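Long-range contacts in polar amino acid ABC uptake transporter substrate binding protein (Streptococcus thermophilus LMG 18311, PDB 3HV1), which probably binds a polar amino acid outside the cell and delivers it to an ABC transporter for uptake: residues K22-F27 with E63-D68; Q109-K114 with N200-G205. All coordinates share one frame; numbering follows the deposited sequence.

Contact 1: residues K22-F27 with E63-D68; sequences KIKIGF and EWQAID
Lys24 to Phe27 pair in parallel with Glu63 to Ala66, and five backbone hydrogen bonds alternate between the strands, from Glu63 N to Ile23 O at one end to Ile67 N to Phe27 O at the other. The strand axes diverge by 27°. On one side of the sheet Ile25 and Trp64 lie alongside each other. Ile25 CB sits over a face of the indole, 4.1 Å from the centroid of the Trp64 six-membered ring, and Ile25 CG2 reaches Trp64 CZ3 at 3.4 Å. The Phe27 ring stands almost perpendicular to this indole, with planes at 89°. It receives the indole edge in an offset T-shaped pair, Phe27 CD2 lying 3.8 Å from Trp64 CE3. Phe27 CG stands between its backbone N and carbonyl carbon (chi1 71°), and this swings the ring across to the neighbouring strand, where Phe27 CZ meets Ala66 CB at 4.0 Å. Asn52 of helix 46-56 accepts a hydrogen bond from Trp64 NE1. The other side is polar. Lys24 CE lies 3.3 Å from Glu63 CG, but the charged ends do not touch. Gln65 NE2 bonds to Ala66 O. The two sides therefore differ: Ile25 and Trp64 pack against Ala51 of helix 46-56, as in an alpha/beta lobe, and Phe27 meets Tyr43 edge-to-face, while the charged ends at most attract weakly across a partly exposed surface.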
loop_
_atom_site.group_PDB
_atom_site.type_symbol
_atom_site.label_atom_id
_atom_site.label_comp_id
_atom_site.label_asym_id
_atom_site.label_seq_id
_atom_site.Cartn_x
_atom_site.Cartn_y
_atom_site.Cartn_z
ATOM N N LYS A 22 -29.363 -1.817 -0.586
ATOM C CA LYS A 22 -28.962 -2.802 -1.578
ATOM C C LYS A 22 -27.767 -2.348 -2.392
ATOM O O LYS A 22 -27.589 -1.160 -2.661
ATOM C CB LYS A 22 -30.096 -3.072 -2.572
ATOM C CG LYS A 22 -31.340 -3.730 -2.034
ATOM C CD LYS A 22 -32.292 -4.001 -3.205
ATOM C CE LYS A 22 -33.586 -4.663 -2.768
ATOM N NZ LYS A 22 -34.467 -4.937 -3.945
ATOM N N ILE A 23 -26.969 -3.320 -2.812
ATOM C CA ILE A 23 -25.811 -3.066 -3.648
ATOM C C ILE A 23 -25.630 -4.355 -4.430
ATOM O O ILE A 23 -25.877 -5.431 -3.897
ATOM C CB ILE A 23 -24.560 -2.768 -2.809
ATOM C CG1 ILE A 23 -23.424 -2.330 -3.732
ATOM C CG2 ILE A 23 -24.172 -4.011 -1.988
ATOM C CD1 ILE A 23 -22.396 -1.436 -3.058
ATOM N N LYS A 24 -25.227 -4.250 -5.691
ATOM C CA LYS A 24 -25.045 -5.434 -6.530
ATOM C C LYS A 24 -23.565 -5.667 -6.795
ATOM O O LYS A 24 -22.838 -4.750 -7.164
ATOM C CB LYS A 24 -25.808 -5.277 -7.859
ATOM C CG LYS A 24 -25.707 -6.494 -8.783
ATOM C CD LYS A 24 -26.649 -6.413 -10.004
ATOM C CE LYS A 24 -28.097 -6.686 -9.622
ATOM N NZ LYS A 24 -28.991 -6.907 -10.800
ATOM N N ILE A 25 -23.125 -6.903 -6.597
ATOM C CA ILE A 25 -21.729 -7.256 -6.793
ATOM C C ILE A 25 -21.576 -8.352 -7.833
ATOM O O ILE A 25 -22.260 -9.380 -7.783
ATOM C CB ILE A 25 -21.096 -7.722 -5.459
ATOM C CG1 ILE A 25 -21.327 -6.641 -4.392
ATOM C CG2 ILE A 25 -19.601 -7.998 -5.658
ATOM C CD1 ILE A 25 -20.746 -6.976 -3.025
ATOM N N GLY A 26 -20.679 -8.119 -8.783
ATOM C CA GLY A 26 -20.449 -9.090 -9.832
ATOM C C GLY A 26 -19.278 -9.996 -9.521
ATOM O O GLY A 26 -18.274 -9.552 -8.967
ATOM N N PHE A 27 -19.403 -11.264 -9.891
ATOM C CA PHE A 27 -18.344 -12.233 -9.649
ATOM C C PHE A 27 -18.333 -13.312 -10.717
ATOM O O PHE A 27 -19.317 -13.508 -11.421
ATOM C CB PHE A 27 -18.534 -12.890 -8.278
ATOM C CG PHE A 27 -19.707 -13.836 -8.209
ATOM C CD1 PHE A 27 -19.503 -15.207 -8.087
ATOM C CD2 PHE A 27 -21.011 -13.358 -8.272
ATOM C CE1 PHE A 27 -20.578 -16.087 -8.030
ATOM C CE2 PHE A 27 -22.090 -14.226 -8.216
ATOM C CZ PHE A 27 -21.873 -15.596 -8.096
ATOM N N GLU A 63 -26.739 -8.138 -3.574
ATOM C CA GLU A 63 -27.316 -8.865 -4.698
ATOM C C GLU A 63 -26.121 -9.415 -5.462
ATOM O O GLU A 63 -25.394 -8.660 -6.099
ATOM C CB GLU A 63 -28.110 -7.914 -5.601
ATOM C CG GLU A 63 -28.525 -8.528 -6.925
ATOM C CD GLU A 63 -29.718 -9.446 -6.799
ATOM O OE1 GLU A 63 -30.829 -8.934 -6.531
ATOM O OE2 GLU A 63 -29.548 -10.676 -6.968
ATOM N N TRP A 64 -25.908 -10.722 -5.385
ATOM C CA TRP A 64 -24.782 -11.339 -6.071
ATOM C C TRP A 64 -25.123 -11.687 -7.515
ATOM O O TRP A 64 -26.049 -12.444 -7.782
ATOM C CB TRP A 64 -24.326 -12.580 -5.303
ATOM C CG TRP A 64 -23.585 -12.223 -4.029
ATOM C CD1 TRP A 64 -24.078 -12.217 -2.751
ATOM C CD2 TRP A 64 -22.222 -11.792 -3.936
ATOM N NE1 TRP A 64 -23.095 -11.811 -1.865
ATOM C CE2 TRP A 64 -21.950 -11.545 -2.568
ATOM C CE3 TRP A 64 -21.205 -11.588 -4.875
ATOM C CZ2 TRP A 64 -20.700 -11.103 -2.123
ATOM C CZ3 TRP A 64 -19.958 -11.146 -4.429
ATOM C CH2 TRP A 64 -19.720 -10.910 -3.063
ATOM N N GLN A 65 -24.357 -11.126 -8.437
ATOM C CA GLN A 65 -24.587 -11.338 -9.856
ATOM C C GLN A 65 -23.441 -12.068 -10.551
ATOM O O GLN A 65 -22.345 -11.536 -10.679
ATOM C CB GLN A 65 -24.816 -9.985 -10.529
ATOM C CG GLN A 65 -25.120 -10.057 -12.012
ATOM C CD GLN A 65 -26.454 -10.705 -12.288
ATOM O OE1 GLN A 65 -27.501 -10.212 -11.859
ATOM N NE2 GLN A 65 -26.430 -11.822 -13.005
ATOM N N ALA A 66 -23.693 -13.294 -10.991
ATOM C CA ALA A 66 -22.662 -14.040 -11.708
ATOM C C ALA A 66 -22.549 -13.332 -13.053
ATOM O O ALA A 66 -23.559 -13.085 -13.703
ATOM C CB ALA A 66 -23.092 -15.500 -11.898
ATOM N N ILE A 67 -21.334 -12.994 -13.472
ATOM C CA ILE A 67 -21.160 -12.290 -14.737
ATOM C C ILE A 67 -20.136 -12.944 -15.658
ATOM O O ILE A 67 -19.397 -13.834 -15.249
ATOM C CB ILE A 67 -20.680 -10.846 -14.511
ATOM C CG1 ILE A 67 -19.291 -10.866 -13.851
ATOM C CG2 ILE A 67 -21.675 -10.087 -13.645
ATOM C CD1 ILE A 67 -18.648 -9.495 -13.695
ATOM N N ASP A 68 -20.124 -12.512 -16.916
ATOM C CA ASP A 68 -19.131 -13.001 -17.860
ATOM C C ASP A 68 -17.935 -12.192 -17.363
ATOM O O ASP A 68 -17.919 -10.969 -17.497
ATOM C CB ASP A 68 -19.493 -12.588 -19.293
ATOM C CG ASP A 68 -18.459 -13.043 -20.310
ATOM O OD1 ASP A 68 -17.254 -12.801 -20.076
ATOM O OD2 ASP A 68 -18.855 -13.633 -21.345
#

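Contact 2: residues Q109-K114 with N200-G205; sequences QVLVTK and NVMPAG
Leu111 CG lies opposite its backbone N (chi1 168°), and the Met202 chain, a selenomethionine, bends at its last torsion (chi3 -86°); together these bring the terminal methyl of Met202 against the leucine. Met202 CE is 3.5 Å from Leu111 CD2, the two side chains running side by side. The same methyl also reaches Thr113, whose side chain it meets at about a right angle, 3.9 Å from Thr113 CG2. Thr113 OG1 is held by the backbone O of Ile119. Valines form the other side of the pair. Val201 CG1 touches Val110 CG2 at 3.7 Å and lies farther from Val112 CG2. Helix 183-192 covers this side, with Ala186 against both Val110 and Val112. The strands are antiparallel. Leu111 with Met202 and Thr113 with Asn200 are hydrogen-bonded pairs, each joined by two backbone bonds. Of these, Met202 N to Leu111 O is nearly straight at 179°. Past Pro203, the chain turns and Ala204 N still bonds to Gln109 O at 3.0 Å. Ala204 CB points back at the first strand, 3.2 Å from Gln109 O. A water accepts from Gly205 N and is placed to donate to Gln109 O, which would give that carbonyl a second partner. Gln109 NE2 turns away to Asp182. The contact thus joins two strands of the mixed sheet by backbone bonding, with valines on one side and Leu111 with the Met202 methyl beside Thr113 on the other; the water may extend the link beyond the last strand residue.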
loop_
_atom_site.group_PDB
_atom_site.type_symbol
_atom_site.label_atom_id
_atom_site.label_comp_id
_atom_site.label_asym_id
_atom_site.label_seq_id
_atom_site.Cartn_x
_atom_site.Cartn_y
_atom_site.Cartn_z
ATOM N N GLN A 109 2.339 -17.836 -4.742
ATOM C CA GLN A 109 2.680 -19.246 -4.819
ATOM C C GLN A 109 3.251 -19.656 -3.471
ATOM O O GLN A 109 4.054 -18.920 -2.885
ATOM C CB GLN A 109 3.740 -19.485 -5.899
ATOM C CG GLN A 109 3.264 -19.168 -7.290
ATOM C CD GLN A 109 1.990 -19.906 -7.626
ATOM O OE1 GLN A 109 1.916 -21.126 -7.499
ATOM N NE2 GLN A 109 0.976 -19.172 -8.056
ATOM N N VAL A 110 2.812 -20.807 -2.969
ATOM C CA VAL A 110 3.325 -21.327 -1.710
ATOM C C VAL A 110 3.883 -22.713 -1.975
ATOM O O VAL A 110 3.410 -23.415 -2.873
ATOM C CB VAL A 110 2.229 -21.447 -0.627
ATOM C CG1 VAL A 110 1.746 -20.051 -0.222
ATOM C CG2 VAL A 110 1.075 -22.305 -1.133
ATOM N N LEU A 111 4.914 -23.082 -1.223
ATOM C CA LEU A 111 5.511 -24.403 -1.347
ATOM C C LEU A 111 4.856 -25.223 -0.244
ATOM O O LEU A 111 4.877 -24.832 0.923
ATOM C CB LEU A 111 7.024 -24.349 -1.113
ATOM C CG LEU A 111 7.687 -25.720 -0.939
ATOM C CD1 LEU A 111 7.683 -26.476 -2.262
ATOM C CD2 LEU A 111 9.105 -25.546 -0.424
ATOM N N VAL A 112 4.270 -26.354 -0.610
ATOM C CA VAL A 112 3.606 -27.197 0.371
ATOM C C VAL A 112 4.348 -28.511 0.545
ATOM O O VAL A 112 4.704 -29.174 -0.428
ATOM C CB VAL A 112 2.158 -27.501 -0.060
ATOM C CG1 VAL A 112 1.475 -28.411 0.960
ATOM C CG2 VAL A 112 1.401 -26.200 -0.232
ATOM N N THR A 113 4.601 -28.874 1.794
ATOM C CA THR A 113 5.272 -30.127 2.060
ATOM C C THR A 113 4.616 -30.712 3.287
ATOM O O THR A 113 3.974 -29.994 4.055
ATOM C CB THR A 113 6.778 -29.951 2.351
ATOM O OG1 THR A 113 6.944 -29.226 3.576
ATOM C CG2 THR A 113 7.464 -29.214 1.213
ATOM N N LYS A 114 4.743 -32.023 3.458
ATOM C CA LYS A 114 4.173 -32.659 4.633
ATOM C C LYS A 114 5.104 -32.307 5.785
ATOM O O LYS A 114 6.320 -32.258 5.602
ATOM C CB LYS A 114 4.123 -34.178 4.464
ATOM C CG LYS A 114 3.234 -34.667 3.340
ATOM C CD LYS A 114 2.856 -36.135 3.534
ATOM C CE LYS A 114 4.073 -37.061 3.522
ATOM N NZ LYS A 114 3.667 -38.479 3.776
ATOM N N ASN A 200 3.427 -27.946 5.878
ATOM C CA ASN A 200 4.144 -26.675 5.965
ATOM C C ASN A 200 3.679 -25.979 4.681
ATOM O O ASN A 200 3.859 -26.524 3.596
ATOM C CB ASN A 200 5.659 -26.872 5.856
ATOM C CG ASN A 200 6.251 -27.582 7.053
ATOM O OD1 ASN A 200 7.092 -28.469 6.906
ATOM N ND2 ASN A 200 5.827 -27.192 8.240
ATOM N N VAL A 201 3.064 -24.811 4.809
ATOM C CA VAL A 201 2.605 -24.054 3.653
ATOM C C VAL A 201 3.395 -22.771 3.756
ATOM O O VAL A 201 3.080 -21.894 4.566
ATOM C CB VAL A 201 1.114 -23.753 3.744
ATOM C CG1 VAL A 201 0.643 -23.081 2.458
ATOM C CG2 VAL A 201 0.355 -25.046 4.015
HETATM N N MSE A 202 4.431 -22.687 2.934
HETATM C CA MSE A 202 5.362 -21.576 2.964
HETATM C C MSE A 202 5.393 -20.690 1.730
HETATM O O MSE A 202 5.308 -21.182 0.606
HETATM C CB MSE A 202 6.770 -22.147 3.181
HETATM C CG MSE A 202 6.832 -23.273 4.227
HETATM SE SE MSE A 202 8.361 -24.418 4.150
HETATM C CE MSE A 202 7.766 -25.686 2.858
ATOM N N PRO A 203 5.516 -19.363 1.931
ATOM C CA PRO A 203 5.576 -18.448 0.787
ATOM C C PRO A 203 6.790 -18.911 -0.011
ATOM O O PRO A 203 7.877 -19.111 0.546
ATOM C CB PRO A 203 5.780 -17.087 1.446
ATOM C CG PRO A 203 5.018 -17.227 2.729
ATOM C CD PRO A 203 5.431 -18.615 3.199
ATOM N N ALA A 204 6.589 -19.101 -1.308
ATOM C CA ALA A 204 7.630 -19.609 -2.187
ATOM C C ALA A 204 8.748 -18.629 -2.515
ATOM O O ALA A 204 9.912 -19.022 -2.619
ATOM C CB ALA A 204 6.990 -20.127 -3.477
ATOM N N GLY A 205 8.397 -17.360 -2.690
ATOM C CA GLY A 205 9.399 -16.367 -3.027
ATOM C C GLY A 205 9.091 -15.674 -4.343
ATOM O O GLY A 205 9.798 -14.755 -4.743
HETATM O O HOH W 1 5.616 -16.961 -3.835
#

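From the N terminus, strand 22-27 comes first. The chain then runs through the small antiparallel sheet 30-44 and helix 46-56, and contact 1 closes that loop when strand 61-66 returns parallel to it, a beta-alpha-beta connection through helix 46-56. Contact 2 opens later, on strand 105-114, and closes when strand 199-203 returns antiparallel to it. The contacts follow in series; neither nests in nor crosses the other. They lie on opposite sides of the chain's centre; the nearest atoms of contact 1 and contact 2 are about 20 Å apart. Strand 22-27 pairs with 83-84, which pairs with 209-215, which pairs with 105-114. Both contacts thus belong to one mixed sheet, consistent with the two-lobed fold of solute-binding proteins.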